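Putative membrane anchored protein (Corynebacterium diphtheriae, PDB 3LSO) is of unknown function but is probably displayed on the outer side of the bacterial membrane, tethered there by a transmembrane helix. Local coordinates at residues 299-303 with 446-451; 344-348 with 426-430; 355-359 with 409-414; 360-366 with 393-399; 380-385 with 440-444. All blocks are in the same frame, centred on the assembly; numbering follows the deposited sequence.

Overall arrangement
All five contacts lie in the last all-beta domain of the chain, on the same side of the centre of the whole chain. Their first segments follow in order from 299 to 385, whereas their second segments come in the order 4, 3, 2, 5, 1. Interaction 3 pairs two strands of the four-stranded antiparallel sheet, and interaction 4 pairs two of the facing sheet; their centres are about 10 Å apart, joined by Phe396. Interactions 1 and 2, about 11 Å apart between centres, meet through the neighbouring strands 425-435 and 440-453. Strand 440-453 also serves interaction 5, about 20 Å from interaction 1. Strand pairing within each sheet and packing between the sheets together build what appears to be a beta sandwich.

Interaction 1 of 5, residues 299-303 with 446-451; sequences YTGLI and IPETAF
Gly301 lies over Glu448 with their CA atoms 5.1 Å apart, and Ile303 lies over Thr449 in the same way, yet no hydrogen bond crosses between the segments. Residues 299-303 form an outermost strand of a four-stranded antiparallel sheet. Residues 446-451 instead turn a corner through two overlapping type I turns, Ile446 to Thr449 and Pro447 to Ala450, before strand 440-453 resumes. Proline suits the first turn because its ring holds phi near the value needed there. Glycine suits the middle of the facing strand: with no side chain at 301, the methyl CG2 of Ile446 settles 3.7 Å from Gly301 N, while CG2 of Thr449 comes within 4.0 Å of Gly301 CA. Ile446 also lays its CD1 against Thr300 O. On the other flank, CB of Glu448 packs 3.6 Å from Gly301 O and its bent chain crosses the Thr300 side chain at about a right angle. Farther along, Ile303 has CG1 anti to the backbone N (chi1 175°), which carries CD1 to Thr449 O and to 3.9 Å from Phe451 CD2. Thr449 turns its hydroxyl back on its own turn: OG1 donates to Ile446 O at 2.9 Å, in the carbonyl plane, and the same oxygen takes the Thr449 N-H. That hydroxyl also bonds Phe429 N on strand 425-435. The strand and the corner are therefore held together by methyls on backbone and by apolar packing, as at the meeting of two sheets of a sandwich, while Ile446 O and the Thr449 hydroxyl find partners within the turn and on strand 425-435.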
# COMPACT_ATOMS: atom_id res chain seq x y z
N TYR B 299 -18.68 11.56 -20.52
CA TYR B 299 -17.69 11.87 -21.54
C TYR B 299 -16.41 11.04 -21.41
O TYR B 299 -16.03 10.58 -20.33
CB TYR B 299 -17.31 13.35 -21.44
CG TYR B 299 -18.49 14.27 -21.53
CD1 TYR B 299 -19.38 14.35 -20.49
CD2 TYR B 299 -18.71 15.05 -22.66
CE1 TYR B 299 -20.49 15.16 -20.56
CE2 TYR B 299 -19.82 15.88 -22.76
CZ TYR B 299 -20.71 15.93 -21.69
OH TYR B 299 -21.83 16.73 -21.72
N THR B 300 -15.73 10.87 -22.54
CA THR B 300 -14.39 10.29 -22.58
C THR B 300 -13.56 11.03 -23.66
O THR B 300 -14.05 12.02 -24.27
CB THR B 300 -14.42 8.74 -22.80
OG1 THR B 300 -13.09 8.24 -22.86
CG2 THR B 300 -15.07 8.40 -24.10
N GLY B 301 -12.32 10.59 -23.90
CA GLY B 301 -11.48 11.27 -24.85
C GLY B 301 -10.21 10.50 -25.12
O GLY B 301 -10.04 9.37 -24.64
N LEU B 302 -9.33 11.10 -25.92
CA LEU B 302 -8.08 10.50 -26.31
C LEU B 302 -7.14 11.65 -26.54
O LEU B 302 -7.56 12.68 -27.08
CB LEU B 302 -8.22 9.76 -27.64
CG LEU B 302 -9.03 8.46 -27.77
CD1 LEU B 302 -9.53 8.22 -29.20
CD2 LEU B 302 -8.20 7.30 -27.28
N ILE B 303 -5.89 11.49 -26.12
CA ILE B 303 -4.82 12.38 -26.54
C ILE B 303 -3.73 11.52 -27.14
O ILE B 303 -3.32 10.53 -26.55
CB ILE B 303 -4.29 13.26 -25.40
CG1 ILE B 303 -3.09 14.06 -25.89
CG2 ILE B 303 -3.87 12.40 -24.23
CD1 ILE B 303 -2.88 15.36 -25.14
N ILE B 446 -12.00 16.91 -19.75
CA ILE B 446 -11.95 15.48 -20.02
C ILE B 446 -10.61 14.97 -19.54
O ILE B 446 -9.59 15.21 -20.18
CB ILE B 446 -12.25 15.15 -21.51
CG1 ILE B 446 -13.73 15.42 -21.81
CG2 ILE B 446 -12.02 13.68 -21.82
CD1 ILE B 446 -14.04 15.37 -23.24
N PRO B 447 -10.60 14.30 -18.38
CA PRO B 447 -9.33 13.85 -17.80
C PRO B 447 -8.64 12.85 -18.70
O PRO B 447 -7.49 12.55 -18.47
CB PRO B 447 -9.74 13.14 -16.50
CG PRO B 447 -11.12 13.61 -16.20
CD PRO B 447 -11.75 13.98 -17.52
N GLU B 448 -9.33 12.31 -19.70
CA GLU B 448 -8.69 11.33 -20.57
C GLU B 448 -7.86 12.02 -21.64
O GLU B 448 -7.19 11.34 -22.44
CB GLU B 448 -9.70 10.37 -21.21
CG GLU B 448 -10.34 9.40 -20.25
CD GLU B 448 -11.36 10.03 -19.30
OE1 GLU B 448 -11.58 11.27 -19.34
OE2 GLU B 448 -11.96 9.28 -18.50
N THR B 449 -7.87 13.35 -21.65
CA THR B 449 -7.05 14.10 -22.58
C THR B 449 -5.89 14.80 -21.85
O THR B 449 -5.14 15.57 -22.44
CB THR B 449 -7.90 15.13 -23.39
OG1 THR B 449 -8.30 16.23 -22.55
CG2 THR B 449 -9.13 14.43 -23.99
N ALA B 450 -5.73 14.52 -20.56
CA ALA B 450 -4.77 15.28 -19.74
C ALA B 450 -3.32 15.10 -20.19
O ALA B 450 -2.92 13.99 -20.52
CB ALA B 450 -4.90 14.87 -18.28
N PHE B 451 -2.54 16.17 -20.17
CA PHE B 451 -1.12 16.06 -20.42
C PHE B 451 -0.34 16.89 -19.42
O PHE B 451 -0.87 17.85 -18.88
CB PHE B 451 -0.78 16.45 -21.86
CG PHE B 451 -1.01 17.92 -22.20
CD1 PHE B 451 -0.02 18.86 -21.98
CD2 PHE B 451 -2.20 18.32 -22.77
CE1 PHE B 451 -0.21 20.17 -22.30
CE2 PHE B 451 -2.40 19.64 -23.09
CZ PHE B 451 -1.40 20.57 -22.86

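Interaction 2 of 5, residues 344-348 with 426-430; sequences APEDV and IYMFQ
Phe429 and Tyr427 both hold CG anti to the carbonyl carbon (chi1 -67° for the phenylalanine), and this brings both rings beside Pro345, the residue that fits between them. The setting is a beta sandwich: residues 344-348 belong to the loop that leaves strand 335-343 of one sheet for strand 349-357 of the other, and they pass over strand 425-435. Within the loop a type II turn runs from Pro345 to Val348, closed by Val348 N bonding Pro345 O at 3.1 Å. Its third residue, Asp347, adopts the positive phi that such a turn demands.

Proline is well chosen as the wedge, since its rigid ring offers a compact row of CH groups. CD sits over one face of the Phe429 ring, 4.0 Å from the centroid and 21° off the normal, a CH-pi contact displaced toward the rim. CG meets Tyr427 CB at 4.0 Å, and CB approaches the Tyr427 ring near CD1. The small methyl of Ala344 lies 3.6 Å from Phe429 CE1, and Val348 CG1 comes to the same ring carbon from farther off, so three apolar residues of the loop gather on one phenylalanine. That ring also meets Phe416 and rests on Val322 and Val324 of the facing sheet, which makes it part of the filling between the sheets. The Tyr427 ring meets that of Phe451, the planes about 20° apart, and its hydroxyl bonds Ala423 O. Between the two aromatic residues, the carbonyl of selenomethionine Met428 faces the proline ring, with Met428 O 3.4 Å from Pro345 CD.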
# COMPACT_ATOMS: atom_id res chain seq x y z
N ALA B 344 -9.54 23.97 -26.06
CA ALA B 344 -8.20 23.61 -25.63
C ALA B 344 -7.75 24.50 -24.49
O ALA B 344 -8.28 25.59 -24.33
CB ALA B 344 -7.25 23.73 -26.81
N PRO B 345 -6.76 24.06 -23.69
CA PRO B 345 -6.18 24.99 -22.76
C PRO B 345 -5.91 26.30 -23.44
O PRO B 345 -5.62 26.35 -24.64
CB PRO B 345 -4.85 24.35 -22.42
CG PRO B 345 -5.11 22.92 -22.52
CD PRO B 345 -6.07 22.76 -23.65
N GLU B 346 -6.02 27.36 -22.67
CA GLU B 346 -5.67 28.69 -23.13
C GLU B 346 -4.24 28.68 -23.71
O GLU B 346 -3.33 28.10 -23.12
CB GLU B 346 -5.79 29.64 -21.93
CG GLU B 346 -6.14 31.09 -22.24
CD GLU B 346 -5.82 32.04 -21.05
OE1 GLU B 346 -6.26 31.76 -19.88
OE2 GLU B 346 -5.15 33.07 -21.28
N ASP B 347 -4.08 29.32 -24.86
CA ASP B 347 -2.81 29.43 -25.62
C ASP B 347 -2.58 28.33 -26.63
O ASP B 347 -1.76 28.53 -27.54
CB ASP B 347 -1.56 29.60 -24.73
CG ASP B 347 -1.44 31.00 -24.14
OD1 ASP B 347 -2.26 31.88 -24.52
OD2 ASP B 347 -0.54 31.22 -23.29
N VAL B 348 -3.24 27.18 -26.46
CA VAL B 348 -3.05 26.06 -27.37
C VAL B 348 -3.79 26.34 -28.70
O VAL B 348 -4.97 26.74 -28.68
CB VAL B 348 -3.48 24.73 -26.73
CG1 VAL B 348 -3.43 23.60 -27.72
CG2 VAL B 348 -2.60 24.42 -25.56
N ILE B 426 -0.20 20.58 -15.44
CA ILE B 426 -1.11 19.61 -15.98
C ILE B 426 -2.28 20.33 -16.66
O ILE B 426 -2.85 21.29 -16.14
CB ILE B 426 -1.65 18.70 -14.88
CG1 ILE B 426 -0.56 17.80 -14.33
CG2 ILE B 426 -2.73 17.82 -15.44
CD1 ILE B 426 -0.98 16.96 -13.12
N TYR B 427 -2.67 19.83 -17.83
CA TYR B 427 -3.58 20.51 -18.71
C TYR B 427 -4.49 19.43 -19.27
O TYR B 427 -4.04 18.30 -19.45
CB TYR B 427 -2.78 21.17 -19.84
CG TYR B 427 -1.82 22.29 -19.45
CD1 TYR B 427 -2.23 23.63 -19.41
CD2 TYR B 427 -0.49 22.02 -19.15
CE1 TYR B 427 -1.35 24.66 -19.06
CE2 TYR B 427 0.41 23.04 -18.81
CZ TYR B 427 -0.03 24.35 -18.76
OH TYR B 427 0.86 25.34 -18.43
N MSE B 428 -5.77 19.75 -19.50
CA MSE B 428 -6.72 18.84 -20.15
C MSE B 428 -7.39 19.58 -21.26
O MSE B 428 -7.47 20.81 -21.23
CB MSE B 428 -7.85 18.45 -19.20
CG MSE B 428 -7.59 17.31 -18.26
SE MSE B 428 -8.97 17.36 -16.91
CE MSE B 428 -8.41 18.97 -16.02
N PHE B 429 -7.93 18.85 -22.22
CA PHE B 429 -8.85 19.46 -23.15
C PHE B 429 -10.29 19.40 -22.62
O PHE B 429 -10.62 18.57 -21.76
CB PHE B 429 -8.70 18.81 -24.51
CG PHE B 429 -7.39 19.09 -25.13
CD1 PHE B 429 -7.24 20.11 -26.04
CD2 PHE B 429 -6.27 18.35 -24.78
CE1 PHE B 429 -6.02 20.38 -26.61
CE2 PHE B 429 -5.02 18.62 -25.37
CZ PHE B 429 -4.91 19.63 -26.28
N GLN B 430 -11.15 20.29 -23.12
CA GLN B 430 -12.55 20.26 -22.74
C GLN B 430 -13.41 19.99 -23.93
O GLN B 430 -12.99 20.25 -25.07
CB GLN B 430 -12.95 21.61 -22.15
CG GLN B 430 -12.19 21.98 -20.87
CD GLN B 430 -12.58 23.34 -20.34
OE1 GLN B 430 -12.76 24.29 -21.09
NE2 GLN B 430 -12.72 23.44 -19.03

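Interaction 3 of 5, residues 355-359 with 409-414; sequences GKTNY and PQTVSA
Lys356 and Ser413 form the hydrogen-bonded pair of an antiparallel ladder. Lys356 N gives to Ser413 O at 3.1 Å, and Ser413 N returns a straighter bond to Lys356 O at 3.0 Å, with 167° at the hydrogen. A third bond, Asn358 N to Thr411 O at 3.2 Å, prolongs the ladder just as strand 349-357 ends. Between these rungs Thr357 and Val412 face each other as a non-hydrogen-bonded pair. Here the backbones close in, and Thr357 CA makes a CA-H...O contact with Thr411 O. At the other end Gly355 does likewise with Ser413 O, and its CA packs 3.7 Å from Ala414 CB.

The two faces differ in character. Lys356 and Ser413 lie on one, where the lysine is exposed and a small polar serine beside it is at home. Thr357 and Val412 lie on the other, with Thr357 CG2 4.1 Å from Val412 CB; beta-branched residues suit such an extended, covered position. The threonine's chi1 of 52° sets CG2 toward the valine and OG1 away over one face of the Tyr359 ring, 3.6 Å above its plane and toward the rim. That hydroxyl also bonds Ser361 OG, which ties it to the start of the next strand. On the far side of Val412's strand, Thr411 OG1 is held by Ser327 OG.

Strand 410-417 thus lies between the outer strand 349-357 and strand 321-329, while Ile340 and Phe396 of the facing sheet cover Thr357, and Ile340 and Ile342 cover Val412.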
# COMPACT_ATOMS: atom_id res chain seq x y z
N GLY B 355 -10.32 19.64 -37.62
CA GLY B 355 -11.51 19.42 -36.82
C GLY B 355 -12.61 18.78 -37.63
O GLY B 355 -12.91 19.21 -38.74
N LYS B 356 -13.22 17.73 -37.06
CA LYS B 356 -14.31 17.01 -37.71
C LYS B 356 -15.04 16.11 -36.73
O LYS B 356 -14.47 15.75 -35.68
CB LYS B 356 -13.78 16.17 -38.87
CG LYS B 356 -12.90 15.01 -38.48
CD LYS B 356 -12.29 14.42 -39.72
CE LYS B 356 -11.36 15.45 -40.42
NZ LYS B 356 -10.50 14.87 -41.54
N THR B 357 -16.27 15.72 -37.09
CA THR B 357 -17.12 14.82 -36.27
C THR B 357 -17.37 13.47 -36.95
O THR B 357 -17.13 13.35 -38.14
CB THR B 357 -18.49 15.46 -35.98
OG1 THR B 357 -19.11 15.90 -37.20
CG2 THR B 357 -18.38 16.62 -35.06
N ASN B 358 -17.85 12.48 -36.18
CA ASN B 358 -18.41 11.17 -36.62
C ASN B 358 -19.54 11.24 -37.58
O ASN B 358 -20.44 10.36 -37.52
CB ASN B 358 -19.38 10.67 -35.57
CG ASN B 358 -18.79 10.27 -34.36
OD1 ASN B 358 -18.51 9.12 -34.16
ND2 ASN B 358 -18.74 11.18 -33.44
N TYR B 359 -19.71 12.34 -38.28
CA TYR B 359 -20.97 12.50 -38.98
C TYR B 359 -20.87 13.83 -39.62
O TYR B 359 -20.21 14.71 -39.06
CB TYR B 359 -22.17 12.42 -38.01
CG TYR B 359 -22.13 13.34 -36.80
CD1 TYR B 359 -22.51 14.67 -36.88
CD2 TYR B 359 -21.78 12.85 -35.55
CE1 TYR B 359 -22.49 15.50 -35.75
CE2 TYR B 359 -21.79 13.68 -34.41
CZ TYR B 359 -22.13 15.00 -34.51
OH TYR B 359 -22.10 15.84 -33.39
N PRO B 409 -21.03 6.77 -29.21
CA PRO B 409 -20.35 8.03 -28.93
C PRO B 409 -20.53 9.06 -30.04
O PRO B 409 -20.45 8.71 -31.21
CB PRO B 409 -18.89 7.62 -28.89
CG PRO B 409 -18.89 6.19 -28.51
CD PRO B 409 -20.09 5.63 -29.18
N GLN B 410 -20.78 10.31 -29.65
CA GLN B 410 -20.75 11.47 -30.56
C GLN B 410 -19.37 12.15 -30.42
O GLN B 410 -19.07 12.74 -29.41
CB GLN B 410 -21.86 12.47 -30.21
CG GLN B 410 -23.26 11.89 -29.97
CD GLN B 410 -23.87 11.22 -31.20
OE1 GLN B 410 -23.82 10.01 -31.35
NE2 GLN B 410 -24.44 12.02 -32.07
N THR B 411 -18.53 12.07 -31.44
CA THR B 411 -17.13 12.40 -31.28
C THR B 411 -16.67 13.58 -32.15
O THR B 411 -16.98 13.67 -33.34
CB THR B 411 -16.27 11.17 -31.60
OG1 THR B 411 -16.67 10.10 -30.74
CG2 THR B 411 -14.81 11.44 -31.37
N VAL B 412 -15.93 14.49 -31.55
CA VAL B 412 -15.21 15.44 -32.35
C VAL B 412 -13.70 15.21 -32.11
O VAL B 412 -13.27 14.92 -30.99
CB VAL B 412 -15.68 16.83 -31.99
CG1 VAL B 412 -15.88 16.93 -30.52
CG2 VAL B 412 -14.68 17.86 -32.45
N SER B 413 -12.91 15.24 -33.17
CA SER B 413 -11.45 15.15 -33.05
C SER B 413 -10.75 16.22 -33.86
O SER B 413 -11.28 16.74 -34.85
CB SER B 413 -10.95 13.77 -33.46
OG SER B 413 -11.27 13.46 -34.80
N ALA B 414 -9.56 16.59 -33.42
CA ALA B 414 -8.86 17.67 -34.09
C ALA B 414 -7.41 17.64 -33.70
O ALA B 414 -7.00 16.81 -32.90
CB ALA B 414 -9.49 19.01 -33.72

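Interaction 4 of 5, residues 360-366 with 393-399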
# COMPACT_ATOMS: atom_id res chain seq x y z
N SER B 360 -21.49 13.99 -40.78
CA SER B 360 -21.35 15.23 -41.51
C SER B 360 -21.90 16.36 -40.65
O SER B 360 -22.89 16.19 -39.91
CB SER B 360 -21.99 15.18 -42.90
OG SER B 360 -23.30 14.71 -42.80
N SER B 361 -21.21 17.48 -40.68
CA SER B 361 -21.53 18.55 -39.74
C SER B 361 -21.06 19.85 -40.29
O SER B 361 -20.23 19.87 -41.20
CB SER B 361 -20.92 18.32 -38.37
OG SER B 361 -19.57 17.99 -38.51
N LYS B 362 -21.63 20.92 -39.78
CA LYS B 362 -21.24 22.22 -40.22
C LYS B 362 -20.51 22.93 -39.10
O LYS B 362 -20.87 22.80 -37.95
CB LYS B 362 -22.44 22.96 -40.80
CG LYS B 362 -22.64 22.58 -42.32
CD LYS B 362 -24.04 22.87 -42.87
CE LYS B 362 -24.06 23.05 -44.41
NZ LYS B 362 -23.71 21.80 -45.17
N LEU B 363 -19.41 23.58 -39.43
CA LEU B 363 -18.65 24.27 -38.41
C LEU B 363 -19.27 25.62 -38.20
O LEU B 363 -18.94 26.55 -38.91
CB LEU B 363 -17.20 24.48 -38.83
CG LEU B 363 -16.19 24.83 -37.74
CD1 LEU B 363 -14.81 24.63 -38.33
CD2 LEU B 363 -16.35 26.24 -37.15
N ALA B 364 -20.13 25.73 -37.21
CA ALA B 364 -20.88 26.95 -37.00
C ALA B 364 -20.19 27.94 -36.07
O ALA B 364 -20.30 29.13 -36.27
CB ALA B 364 -22.24 26.62 -36.47
N THR B 365 -19.54 27.44 -35.02
CA THR B 365 -18.94 28.32 -34.03
C THR B 365 -17.39 28.34 -34.02
O THR B 365 -16.73 27.27 -33.97
CB THR B 365 -19.44 27.97 -32.68
OG1 THR B 365 -20.83 28.24 -32.68
CG2 THR B 365 -18.81 28.83 -31.64
N THR B 366 -16.84 29.54 -34.09
CA THR B 366 -15.42 29.71 -34.02
C THR B 366 -15.19 30.64 -32.85
O THR B 366 -15.76 31.73 -32.80
CB THR B 366 -14.90 30.38 -35.30
OG1 THR B 366 -15.34 29.63 -36.45
CG2 THR B 366 -13.39 30.50 -35.26
N TYR B 393 -11.65 26.90 -29.83
CA TYR B 393 -12.85 26.10 -29.94
C TYR B 393 -13.42 26.23 -31.33
O TYR B 393 -13.46 27.35 -31.89
CB TYR B 393 -13.87 26.61 -28.96
CG TYR B 393 -15.18 25.89 -28.99
CD1 TYR B 393 -15.35 24.70 -28.28
CD2 TYR B 393 -16.27 26.42 -29.69
CE1 TYR B 393 -16.57 24.05 -28.27
CE2 TYR B 393 -17.49 25.76 -29.70
CZ TYR B 393 -17.64 24.59 -28.98
OH TYR B 393 -18.83 23.93 -28.97
N ARG B 394 -13.88 25.09 -31.86
CA ARG B 394 -14.59 25.05 -33.11
C ARG B 394 -15.74 24.12 -32.87
O ARG B 394 -15.52 22.93 -32.60
CB ARG B 394 -13.73 24.47 -34.22
CG ARG B 394 -12.45 25.24 -34.53
CD ARG B 394 -12.75 26.57 -35.17
NE ARG B 394 -11.52 27.22 -35.57
CZ ARG B 394 -10.75 27.94 -34.76
NH1 ARG B 394 -11.07 28.11 -33.47
NH2 ARG B 394 -9.64 28.49 -35.26
N GLY B 395 -16.97 24.66 -32.99
CA GLY B 395 -18.19 23.90 -32.70
C GLY B 395 -19.01 23.50 -33.91
O GLY B 395 -19.34 24.32 -34.77
N PHE B 396 -19.40 22.23 -33.94
CA PHE B 396 -19.96 21.60 -35.11
C PHE B 396 -21.40 21.21 -34.91
O PHE B 396 -21.77 20.77 -33.82
CB PHE B 396 -19.17 20.33 -35.39
CG PHE B 396 -17.74 20.58 -35.80
CD1 PHE B 396 -17.40 20.66 -37.16
CD2 PHE B 396 -16.74 20.71 -34.83
CE1 PHE B 396 -16.07 20.87 -37.55
CE2 PHE B 396 -15.41 20.92 -35.20
CZ PHE B 396 -15.06 21.00 -36.57
N HIS B 397 -22.22 21.36 -35.94
CA HIS B 397 -23.61 20.99 -35.86
C HIS B 397 -23.91 19.95 -36.91
O HIS B 397 -23.46 20.05 -38.04
CB HIS B 397 -24.48 22.20 -36.15
CG HIS B 397 -24.52 23.22 -35.06
ND1 HIS B 397 -23.42 23.99 -34.74
CD2 HIS B 397 -25.52 23.65 -34.26
CE1 HIS B 397 -23.74 24.83 -33.78
NE2 HIS B 397 -25.01 24.65 -33.47
N SER B 398 -24.69 18.94 -36.56
CA SER B 398 -25.06 17.93 -37.53
C SER B 398 -25.78 18.59 -38.70
O SER B 398 -26.54 19.55 -38.53
CB SER B 398 -25.98 16.93 -36.87
OG SER B 398 -26.59 16.12 -37.85
N ASP B 399 -25.54 18.09 -39.91
CA ASP B 399 -26.26 18.64 -41.05
C ASP B 399 -27.50 17.83 -41.39
O ASP B 399 -28.07 17.97 -42.46
CB ASP B 399 -25.35 18.83 -42.26
CG ASP B 399 -24.77 17.52 -42.80
OD1 ASP B 399 -24.87 16.46 -42.12
OD2 ASP B 399 -24.20 17.56 -43.91
O HOH W 1 -25.14 14.58 -39.54
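Gly395 O is gripped by two successive backbone N-H groups: Ala364 N at 2.9 Å, nearly in line with the carbonyl, and Thr365 N at 3.1 Å, on a lone pair in the carbonyl plane. Gly395 N in turn bonds Thr365 O at 2.8 Å. Two residues facing one define a classic beta bulge, which shifts by one the register of antiparallel strands 361-366 and 394-398. Before the bulge the ladder is regular, with Lys362 N bonding His397 O at 2.7 Å and His397 N answering to Lys362 O. Phe396 and Leu363 share the face turned toward Thr357, and there Leu363 CG lies over the phenylalanine ring, 4.0 Å from CE1. Beyond the bulge Thr366 spreads CG2 over one face of the Arg394 guanidinium, 3.6 Å above its plane; the bend of the arginine at chi2 (-69°) also folds NH1 back toward Tyr393 O and Glu391 O. On the other face of the sheet Thr365 CG2 meets the Tyr393 ring at its edge, 3.9 Å from CE2, while Thr365 OG1 bonds the Glu339 carboxylate that also takes the Tyr393 hydroxyl. At the far end a water bridges Ser360 O and Ser398 OG.

Interaction 5 of 5, residues 380-385 with 440-444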
# COMPACT_ATOMS: atom_id res chain seq x y z
N PRO B 380 -25.88 28.75 -29.92
CA PRO B 380 -25.64 28.43 -28.53
C PRO B 380 -25.47 29.67 -27.68
O PRO B 380 -25.50 29.60 -26.46
CB PRO B 380 -24.32 27.68 -28.58
CG PRO B 380 -23.64 28.25 -29.70
CD PRO B 380 -24.70 28.44 -30.74
N GLU B 381 -25.27 30.81 -28.33
CA GLU B 381 -25.21 32.08 -27.62
C GLU B 381 -24.28 32.05 -26.41
O GLU B 381 -24.70 32.35 -25.27
CB GLU B 381 -26.60 32.55 -27.23
CG GLU B 381 -27.36 33.11 -28.40
CD GLU B 381 -28.80 33.45 -28.06
OE1 GLU B 381 -29.29 33.03 -26.99
OE2 GLU B 381 -29.45 34.12 -28.89
N TRP B 382 -23.03 31.69 -26.70
CA TRP B 382 -21.97 31.56 -25.72
C TRP B 382 -21.62 32.89 -25.12
O TRP B 382 -21.09 32.94 -24.03
CB TRP B 382 -20.69 31.01 -26.35
CG TRP B 382 -20.72 29.57 -26.77
CD1 TRP B 382 -20.75 29.10 -28.04
CD2 TRP B 382 -20.72 28.43 -25.92
NE1 TRP B 382 -20.77 27.73 -28.05
CE2 TRP B 382 -20.74 27.29 -26.75
CE3 TRP B 382 -20.71 28.26 -24.53
CZ2 TRP B 382 -20.73 25.98 -26.23
CZ3 TRP B 382 -20.70 26.97 -24.01
CH2 TRP B 382 -20.71 25.84 -24.87
N LYS B 383 -21.92 33.97 -25.84
CA LYS B 383 -21.54 35.31 -25.42
C LYS B 383 -22.33 35.72 -24.20
O LYS B 383 -22.07 36.76 -23.60
CB LYS B 383 -21.75 36.32 -26.55
CG LYS B 383 -23.20 36.80 -26.70
CD LYS B 383 -23.62 37.09 -28.13
CE LYS B 383 -25.11 37.42 -28.18
NZ LYS B 383 -25.62 37.74 -29.56
N ASN B 384 -23.32 34.92 -23.83
CA ASN B 384 -24.12 35.27 -22.65
C ASN B 384 -23.89 34.29 -21.53
O ASN B 384 -24.54 34.39 -20.48
CB ASN B 384 -25.63 35.29 -22.94
CG ASN B 384 -26.01 36.24 -24.04
OD1 ASN B 384 -25.42 37.32 -24.22
ND2 ASN B 384 -27.01 35.84 -24.80
N GLU B 385 -23.00 33.32 -21.77
CA GLU B 385 -22.58 32.39 -20.73
C GLU B 385 -21.46 33.05 -19.98
O GLU B 385 -20.74 33.87 -20.55
CB GLU B 385 -22.08 31.09 -21.34
CG GLU B 385 -23.10 30.38 -22.15
CD GLU B 385 -24.35 30.06 -21.35
OE1 GLU B 385 -24.25 29.23 -20.42
OE2 GLU B 385 -25.43 30.64 -21.66
N LEU B 440 -29.02 22.90 -22.28
CA LEU B 440 -27.89 23.35 -21.51
C LEU B 440 -26.66 23.62 -22.37
O LEU B 440 -26.55 23.15 -23.50
CB LEU B 440 -27.58 22.39 -20.35
CG LEU B 440 -26.91 21.02 -20.52
CD1 LEU B 440 -25.44 21.11 -20.93
CD2 LEU B 440 -27.02 20.25 -19.22
N LYS B 441 -25.73 24.39 -21.81
CA LYS B 441 -24.48 24.72 -22.46
C LYS B 441 -23.41 24.49 -21.41
O LYS B 441 -23.56 24.92 -20.26
CB LYS B 441 -24.48 26.20 -22.91
CG LYS B 441 -25.64 26.61 -23.85
CD LYS B 441 -26.12 28.05 -23.61
CE LYS B 441 -27.47 28.28 -24.26
NZ LYS B 441 -27.65 29.66 -24.79
N ASP B 442 -22.34 23.81 -21.79
CA ASP B 442 -21.34 23.42 -20.82
C ASP B 442 -19.96 23.24 -21.46
O ASP B 442 -19.86 22.90 -22.67
CB ASP B 442 -21.78 22.12 -20.17
CG ASP B 442 -21.13 21.87 -18.81
OD1 ASP B 442 -20.24 22.68 -18.40
OD2 ASP B 442 -21.53 20.85 -18.16
N LEU B 443 -18.90 23.49 -20.68
CA LEU B 443 -17.55 23.14 -21.08
C LEU B 443 -17.04 22.14 -20.06
O LEU B 443 -17.03 22.42 -18.86
CB LEU B 443 -16.66 24.37 -21.14
CG LEU B 443 -16.98 25.31 -22.30
CD1 LEU B 443 -16.52 26.72 -22.00
CD2 LEU B 443 -16.38 24.84 -23.64
N VAL B 444 -16.67 20.95 -20.54
CA VAL B 444 -16.39 19.85 -19.61
C VAL B 444 -14.98 19.31 -19.79
O VAL B 444 -14.62 18.80 -20.87
CB VAL B 444 -17.37 18.71 -19.79
CG1 VAL B 444 -17.12 17.67 -18.73
CG2 VAL B 444 -18.79 19.23 -19.72
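Pro380 and Lys441 make the closest backbone approach, CA to CA 7.2 Å, so side chains must span the gap between the loop and strand 440-444. Lys441 does most of this: its long chain, bent at chi2 (145°) and again at chi4, delivers NZ to Pro380 O at 2.7 Å. The ammonium stands above that carbonyl plane and not on a lone pair. Glu385 crosses the lysine at about a right angle; OE2 lies 3.3 Å from Lys441 CD and forms a long salt bridge to NZ at 4.0 Å. Glu381 OE1 adds a nearby negative charge, which would be expected to favour the charged lysine. The loop that carries these groups contains a short 3-10 turn, residues 382-384, with Glu385 N bonding Trp382 O, and it packs across the strands of the sandwich sheet that holds 335-343, 425-435 and 440-453. Trp382 fills the space between, its large ring reaching Lys441 CB with CZ3 at 4.0 Å and turning its edge to Asp442 O, 3.8 Å from CH2. Leu443 CG touches the ring obliquely. Pro380 CB covers one indole face, 3.6 Å above the plane, and NE1 is bonded to Glu339 OE1 on strand 335-343.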